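Long-range contact in hydrazine synthase subunit alpha (Candidatus Kuenenia stuttgartiensis, PDB 5C2V), which catalyses, within the hydrazine synthase complex, the condensation of hydroxylamine with ammonia to form hydrazine, and carries two c-type hemes: residues H456-C470 and Q501-G515. Sequence-based numbering, arbitrary orientation.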
loop_
_atom_site.group_PDB
_atom_site.type_symbol
_atom_site.label_atom_id
_atom_site.label_comp_id
_atom_site.label_asym_id
_atom_site.label_seq_id
_atom_site.Cartn_x
_atom_site.Cartn_y
_atom_site.Cartn_z
ATOM N N HIS D 456 10.680 28.699 5.783
ATOM C CA HIS D 456 10.335 29.984 5.189
ATOM C C HIS D 456 11.535 30.579 4.462
ATOM O O HIS D 456 12.620 30.700 5.029
ATOM C CB HIS D 456 9.827 30.953 6.258
ATOM C CG HIS D 456 8.505 30.563 6.844
ATOM N ND1 HIS D 456 7.954 31.209 7.929
ATOM C CD2 HIS D 456 7.625 29.596 6.495
ATOM C CE1 HIS D 456 6.791 30.654 8.225
ATOM N NE2 HIS D 456 6.569 29.673 7.368
ATOM N N GLY D 457 11.332 30.936 3.200
ATOM C CA GLY D 457 12.396 31.485 2.381
ATOM C C GLY D 457 12.985 30.457 1.434
ATOM O O GLY D 457 13.578 30.814 0.416
ATOM N N ASP D 458 12.819 29.180 1.762
ATOM C CA ASP D 458 13.312 28.108 0.903
ATOM C C ASP D 458 12.441 27.972 -0.337
ATOM O O ASP D 458 12.919 27.582 -1.402
ATOM C CB ASP D 458 13.363 26.779 1.660
ATOM C CG ASP D 458 14.412 26.770 2.753
ATOM O OD1 ASP D 458 15.459 27.428 2.579
ATOM O OD2 ASP D 458 14.190 26.104 3.786
ATOM N N ILE D 459 11.160 28.299 -0.197
ATOM C CA ILE D 459 10.255 28.262 -1.336
ATOM C C ILE D 459 10.200 29.642 -1.979
ATOM O O ILE D 459 9.633 30.581 -1.420
ATOM C CB ILE D 459 8.840 27.820 -0.921
ATOM C CG1 ILE D 459 8.881 26.425 -0.294
ATOM C CG2 ILE D 459 7.899 27.845 -2.116
ATOM C CD1 ILE D 459 9.433 25.357 -1.215
ATOM N N LYS D 460 10.800 29.751 -3.158
ATOM C CA LYS D 460 10.896 31.024 -3.862
ATOM C C LYS D 460 9.641 31.353 -4.661
ATOM O O LYS D 460 9.183 32.495 -4.672
ATOM C CB LYS D 460 12.112 31.021 -4.785
ATOM C CG LYS D 460 13.432 30.853 -4.055
ATOM C CD LYS D 460 13.569 31.849 -2.917
ATOM C CE LYS D 460 14.950 31.781 -2.290
ATOM N NZ LYS D 460 15.039 32.616 -1.060
ATOM N N ALA D 461 9.091 30.348 -5.333
ATOM C CA ALA D 461 7.950 30.563 -6.212
ATOM C C ALA D 461 7.057 29.332 -6.302
ATOM O O ALA D 461 7.288 28.327 -5.632
ATOM C CB ALA D 461 8.427 30.967 -7.600
ATOM N N VAL D 462 6.027 29.433 -7.135
ATOM C CA VAL D 462 5.119 28.329 -7.400
ATOM C C VAL D 462 4.813 28.240 -8.889
ATOM O O VAL D 462 4.655 29.263 -9.572
ATOM C CB VAL D 462 3.789 28.460 -6.616
ATOM C CG1 VAL D 462 4.017 28.257 -5.126
ATOM C CG2 VAL D 462 3.125 29.803 -6.888
ATOM N N ARG D 463 4.745 27.008 -9.386
ATOM C CA ARG D 463 4.351 26.749 -10.763
ATOM C C ARG D 463 2.883 26.349 -10.821
ATOM O O ARG D 463 2.436 25.473 -10.081
ATOM C CB ARG D 463 5.219 25.653 -11.388
ATOM C CG ARG D 463 4.805 25.287 -12.807
ATOM C CD ARG D 463 5.631 24.144 -13.377
ATOM N NE ARG D 463 7.040 24.495 -13.531
ATOM C CZ ARG D 463 8.017 24.009 -12.773
ATOM N NH1 ARG D 463 7.741 23.144 -11.807
ATOM N NH2 ARG D 463 9.272 24.385 -12.984
ATOM N N ILE D 464 2.139 27.000 -11.707
ATOM C CA ILE D 464 0.722 26.728 -11.883
ATOM C C ILE D 464 0.478 26.101 -13.250
ATOM O O ILE D 464 0.826 26.682 -14.290
ATOM C CB ILE D 464 -0.129 28.000 -11.740
ATOM C CG1 ILE D 464 0.334 28.816 -10.531
ATOM C CG2 ILE D 464 -1.600 27.640 -11.619
ATOM C CD1 ILE D 464 -0.415 30.116 -10.350
ATOM N N ILE D 465 -0.134 24.920 -13.218
ATOM C CA ILE D 465 -0.288 24.050 -14.378
ATOM C C ILE D 465 -1.760 23.808 -14.706
ATOM O O ILE D 465 -2.557 23.536 -13.812
ATOM C CB ILE D 465 0.400 22.688 -14.127
ATOM C CG1 ILE D 465 1.906 22.873 -13.932
ATOM C CG2 ILE D 465 0.115 21.709 -15.257
ATOM C CD1 ILE D 465 2.626 21.608 -13.518
ATOM N N GLN D 466 -2.118 23.901 -15.985
ATOM C CA GLN D 466 -3.485 23.613 -16.414
ATOM C C GLN D 466 -3.583 22.286 -17.160
ATOM O O GLN D 466 -2.899 22.073 -18.161
ATOM C CB GLN D 466 -4.026 24.734 -17.302
ATOM C CG GLN D 466 -5.436 24.481 -17.814
ATOM C CD GLN D 466 -5.920 25.566 -18.754
ATOM O OE1 GLN D 466 -5.315 26.633 -18.856
ATOM N NE2 GLN D 466 -7.021 25.298 -19.448
ATOM N N GLY D 467 -4.436 21.397 -16.663
ATOM C CA GLY D 467 -4.679 20.126 -17.319
ATOM C C GLY D 467 -5.457 20.257 -18.613
ATOM O O GLY D 467 -6.522 20.875 -18.649
ATOM N N TYR D 468 -4.926 19.669 -19.680
ATOM C CA TYR D 468 -5.620 19.643 -20.961
ATOM C C TYR D 468 -6.399 18.344 -21.107
ATOM O O TYR D 468 -5.849 17.259 -20.917
ATOM C CB TYR D 468 -4.639 19.795 -22.124
ATOM C CG TYR D 468 -3.826 21.068 -22.100
ATOM C CD1 TYR D 468 -4.303 22.214 -21.475
ATOM C CD2 TYR D 468 -2.578 21.125 -22.707
ATOM C CE1 TYR D 468 -3.558 23.378 -21.455
ATOM C CE2 TYR D 468 -1.828 22.283 -22.692
ATOM C CZ TYR D 468 -2.321 23.406 -22.065
ATOM O OH TYR D 468 -1.572 24.561 -22.050
ATOM N N GLN D 469 -7.679 18.460 -21.439
ATOM C CA GLN D 469 -8.509 17.288 -21.667
ATOM C C GLN D 469 -7.989 16.527 -22.879
ATOM O O GLN D 469 -7.486 17.129 -23.827
ATOM C CB GLN D 469 -9.970 17.690 -21.871
ATOM C CG GLN D 469 -10.938 16.520 -21.939
ATOM C CD GLN D 469 -11.072 15.788 -20.616
ATOM O OE1 GLN D 469 -11.903 16.144 -19.780
ATOM N NE2 GLN D 469 -10.261 14.755 -20.423
ATOM N N CYS D 470 -8.111 15.205 -22.850
ATOM C CA CYS D 470 -7.610 14.394 -23.948
ATOM C C CYS D 470 -8.709 14.174 -24.975
ATOM O O CYS D 470 -9.675 13.450 -24.727
ATOM C CB CYS D 470 -7.083 13.053 -23.432
ATOM S SG CYS D 470 -6.431 11.958 -24.713
ATOM N N GLN D 501 -1.420 12.854 -18.296
ATOM C CA GLN D 501 -1.952 13.280 -19.583
ATOM C C GLN D 501 -1.469 14.687 -19.927
ATOM O O GLN D 501 -0.730 15.305 -19.160
ATOM C CB GLN D 501 -3.479 13.222 -19.586
ATOM C CG GLN D 501 -4.036 11.810 -19.662
ATOM C CD GLN D 501 -5.551 11.778 -19.660
ATOM O OE1 GLN D 501 -6.202 12.694 -19.156
ATOM N NE2 GLN D 501 -6.121 10.723 -20.231
ATOM N N GLN D 502 -1.892 15.183 -21.085
ATOM C CA GLN D 502 -1.417 16.463 -21.600
ATOM C C GLN D 502 -1.792 17.633 -20.696
ATOM O O GLN D 502 -2.909 17.710 -20.183
ATOM C CB GLN D 502 -1.964 16.696 -23.008
ATOM C CG GLN D 502 -1.614 15.588 -23.982
ATOM C CD GLN D 502 -2.401 15.673 -25.273
ATOM O OE1 GLN D 502 -3.628 15.578 -25.270
ATOM N NE2 GLN D 502 -1.697 15.853 -26.385
ATOM N N ARG D 503 -0.836 18.535 -20.502
ATOM C CA ARG D 503 -1.021 19.700 -19.649
ATOM C C ARG D 503 -0.045 20.802 -20.040
ATOM O O ARG D 503 0.890 20.572 -20.808
ATOM C CB ARG D 503 -0.855 19.326 -18.176
ATOM C CG ARG D 503 0.410 18.558 -17.855
ATOM C CD ARG D 503 0.255 17.830 -16.534
ATOM N NE ARG D 503 -0.776 16.799 -16.612
ATOM C CZ ARG D 503 -1.291 16.174 -15.558
ATOM N NH1 ARG D 503 -0.878 16.483 -14.336
ATOM N NH2 ARG D 503 -2.224 15.248 -15.724
ATOM N N GLY D 504 -0.271 22.003 -19.520
ATOM C CA GLY D 504 0.565 23.140 -19.855
ATOM C C GLY D 504 0.703 24.094 -18.688
ATOM O O GLY D 504 0.091 23.898 -17.639
ATOM N N ILE D 505 1.519 25.126 -18.866
ATOM C CA ILE D 505 1.835 26.038 -17.775
ATOM C C ILE D 505 0.910 27.250 -17.746
ATOM O O ILE D 505 0.943 28.087 -18.649
ATOM C CB ILE D 505 3.294 26.526 -17.867
ATOM C CG1 ILE D 505 4.251 25.336 -17.957
ATOM C CG2 ILE D 505 3.639 27.408 -16.677
ATOM C CD1 ILE D 505 5.706 25.731 -18.109
ATOM N N ILE D 506 0.082 27.336 -16.709
ATOM C CA ILE D 506 -0.704 28.540 -16.470
ATOM C C ILE D 506 0.257 29.686 -16.209
ATOM O O ILE D 506 0.125 30.767 -16.786
ATOM C CB ILE D 506 -1.674 28.381 -15.282
ATOM C CG1 ILE D 506 -2.957 27.689 -15.733
ATOM C CG2 ILE D 506 -2.015 29.736 -14.678
ATOM C CD1 ILE D 506 -3.995 27.562 -14.644
ATOM N N GLY D 507 1.236 29.443 -15.344
ATOM C CA GLY D 507 2.266 30.439 -15.109
ATOM C C GLY D 507 2.889 30.356 -13.733
ATOM O O GLY D 507 2.471 29.558 -12.906
ATOM N N TYR D 508 3.877 31.203 -13.476
ATOM C CA TYR D 508 4.590 31.165 -12.205
ATOM C C TYR D 508 4.248 32.362 -11.331
ATOM O O TYR D 508 3.960 33.446 -11.837
ATOM C CB TYR D 508 6.097 31.117 -12.439
ATOM C CG TYR D 508 6.587 29.866 -13.130
ATOM C CD1 TYR D 508 7.078 28.794 -12.396
ATOM C CD2 TYR D 508 6.581 29.765 -14.516
ATOM C CE1 TYR D 508 7.544 27.655 -13.022
ATOM C CE2 TYR D 508 7.044 28.628 -15.151
ATOM C CZ TYR D 508 7.521 27.575 -14.398
ATOM O OH TYR D 508 7.981 26.439 -15.022
ATOM N N GLN D 509 4.279 32.165 -10.016
ATOM C CA GLN D 509 4.045 33.272 -9.093
ATOM C C GLN D 509 5.011 33.227 -7.916
ATOM O O GLN D 509 5.233 32.171 -7.335
ATOM C CB GLN D 509 2.602 33.253 -8.587
ATOM C CG GLN D 509 2.217 34.496 -7.807
ATOM C CD GLN D 509 2.357 35.761 -8.631
ATOM O OE1 GLN D 509 2.919 36.754 -8.172
ATOM N NE2 GLN D 509 1.844 35.729 -9.855
ATOM N N TYR D 510 5.582 34.372 -7.557
ATOM C CA TYR D 510 6.572 34.410 -6.483
ATOM C C TYR D 510 5.948 34.118 -5.120
ATOM O O TYR D 510 4.740 34.262 -4.931
ATOM C CB TYR D 510 7.292 35.763 -6.453
ATOM C CG TYR D 510 6.406 36.961 -6.177
ATOM C CD1 TYR D 510 6.145 37.373 -4.875
ATOM C CD2 TYR D 510 5.850 37.692 -7.218
ATOM C CE1 TYR D 510 5.343 38.471 -4.619
ATOM C CE2 TYR D 510 5.048 38.792 -6.971
ATOM C CZ TYR D 510 4.797 39.177 -5.670
ATOM O OH TYR D 510 4.000 40.269 -5.420
ATOM N N VAL D 511 6.787 33.695 -4.179
ATOM C CA VAL D 511 6.345 33.395 -2.822
ATOM C C VAL D 511 7.040 34.314 -1.820
ATOM O O VAL D 511 8.250 34.526 -1.897
ATOM C CB VAL D 511 6.621 31.919 -2.455
ATOM C CG1 VAL D 511 6.316 31.659 -0.987
ATOM C CG2 VAL D 511 5.802 30.993 -3.338
ATOM N N GLU D 512 6.268 34.858 -0.883
ATOM C CA GLU D 512 6.802 35.761 0.129
ATOM C C GLU D 512 7.748 35.033 1.078
ATOM O O GLU D 512 7.720 33.807 1.179
ATOM C CB GLU D 512 5.667 36.416 0.920
ATOM C CG GLU D 512 4.717 37.258 0.082
ATOM C CD GLU D 512 5.342 38.556 -0.393
ATOM O OE1 GLU D 512 4.768 39.194 -1.300
ATOM O OE2 GLU D 512 6.400 38.945 0.145
ATOM N N SER D 513 8.586 35.802 1.767
ATOM C CA SER D 513 9.600 35.249 2.661
ATOM C C SER D 513 9.009 34.425 3.805
ATOM O O SER D 513 9.700 33.597 4.397
ATOM C CB SER D 513 10.464 36.375 3.235
ATOM O OG SER D 513 9.705 37.219 4.083
ATOM N N ASP D 514 7.736 34.653 4.115
ATOM C CA ASP D 514 7.078 33.920 5.192
ATOM C C ASP D 514 6.341 32.690 4.667
ATOM O O ASP D 514 5.691 31.974 5.429
ATOM C CB ASP D 514 6.109 34.833 5.952
ATOM C CG ASP D 514 4.928 35.267 5.106
ATOM O OD1 ASP D 514 5.080 35.364 3.871
ATOM O OD2 ASP D 514 3.846 35.514 5.680
ATOM N N GLY D 515 6.443 32.453 3.363
ATOM C CA GLY D 515 5.843 31.279 2.752
ATOM C C GLY D 515 4.450 31.519 2.205
ATOM O O GLY D 515 3.784 30.586 1.755
HETATM O O HOH W 1 9.242 30.998 1.334
HETATM O O HOH W 2 -4.407 14.685 -22.504
#
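The aromatic ring of Tyr468 lies with one face over the Arg503–Gly504 peptide, Gly504 N standing 3.5 Å above the ring plane and displaced toward its rim, while the ring of His456 receives Asp514 O over the centre of one face. Arg463 and Tyr508 meet differently: their side chains run side by side, the guanidinium turned 80° from the phenol ring, and Tyr508 OH sits at the guanidinium edge. Arg463 and Tyr508 are paired within, and His456 and Tyr468 lie beyond the ends of, the antiparallel strands 461-467 and 503-510, a pairing broken by a classic beta bulge, in the middle domain that binds the pentacoordinate heme. Evidence for the bulge is the one-residue shift in pairing: Ile506 and Gly507 both face Ile464, whose O accepts Gly507 N at 3.0 Å and, weakly, Ile506 N. Gly507, at a positive phi, is the second residue of the bulge. The CB of Ile506 is directed toward the partner strand, its CG2 3.7 Å from Ile464 CG2 and its CG1 3.5 Å from Gln466 CB. Tyr468 OH lies 3.4 Å from Gly504 CA and hydrogen-bonds to Gln641 OE1. Strand 503-510 is outermost in its sheet; 461-467 is also paired with 527-532. Asp762 forms a salt bridge with Arg463 NH1 and Glu759 bonds Tyr508 OH, which ties the Arg463-Tyr508 pair to helix 751-762. With CG anti to the backbone N (chi1 177°) and a bend at chi3, Arg463 directs NE to Tyr508 OH at 2.6 Å, the N-H pointing nearly straight at 160°.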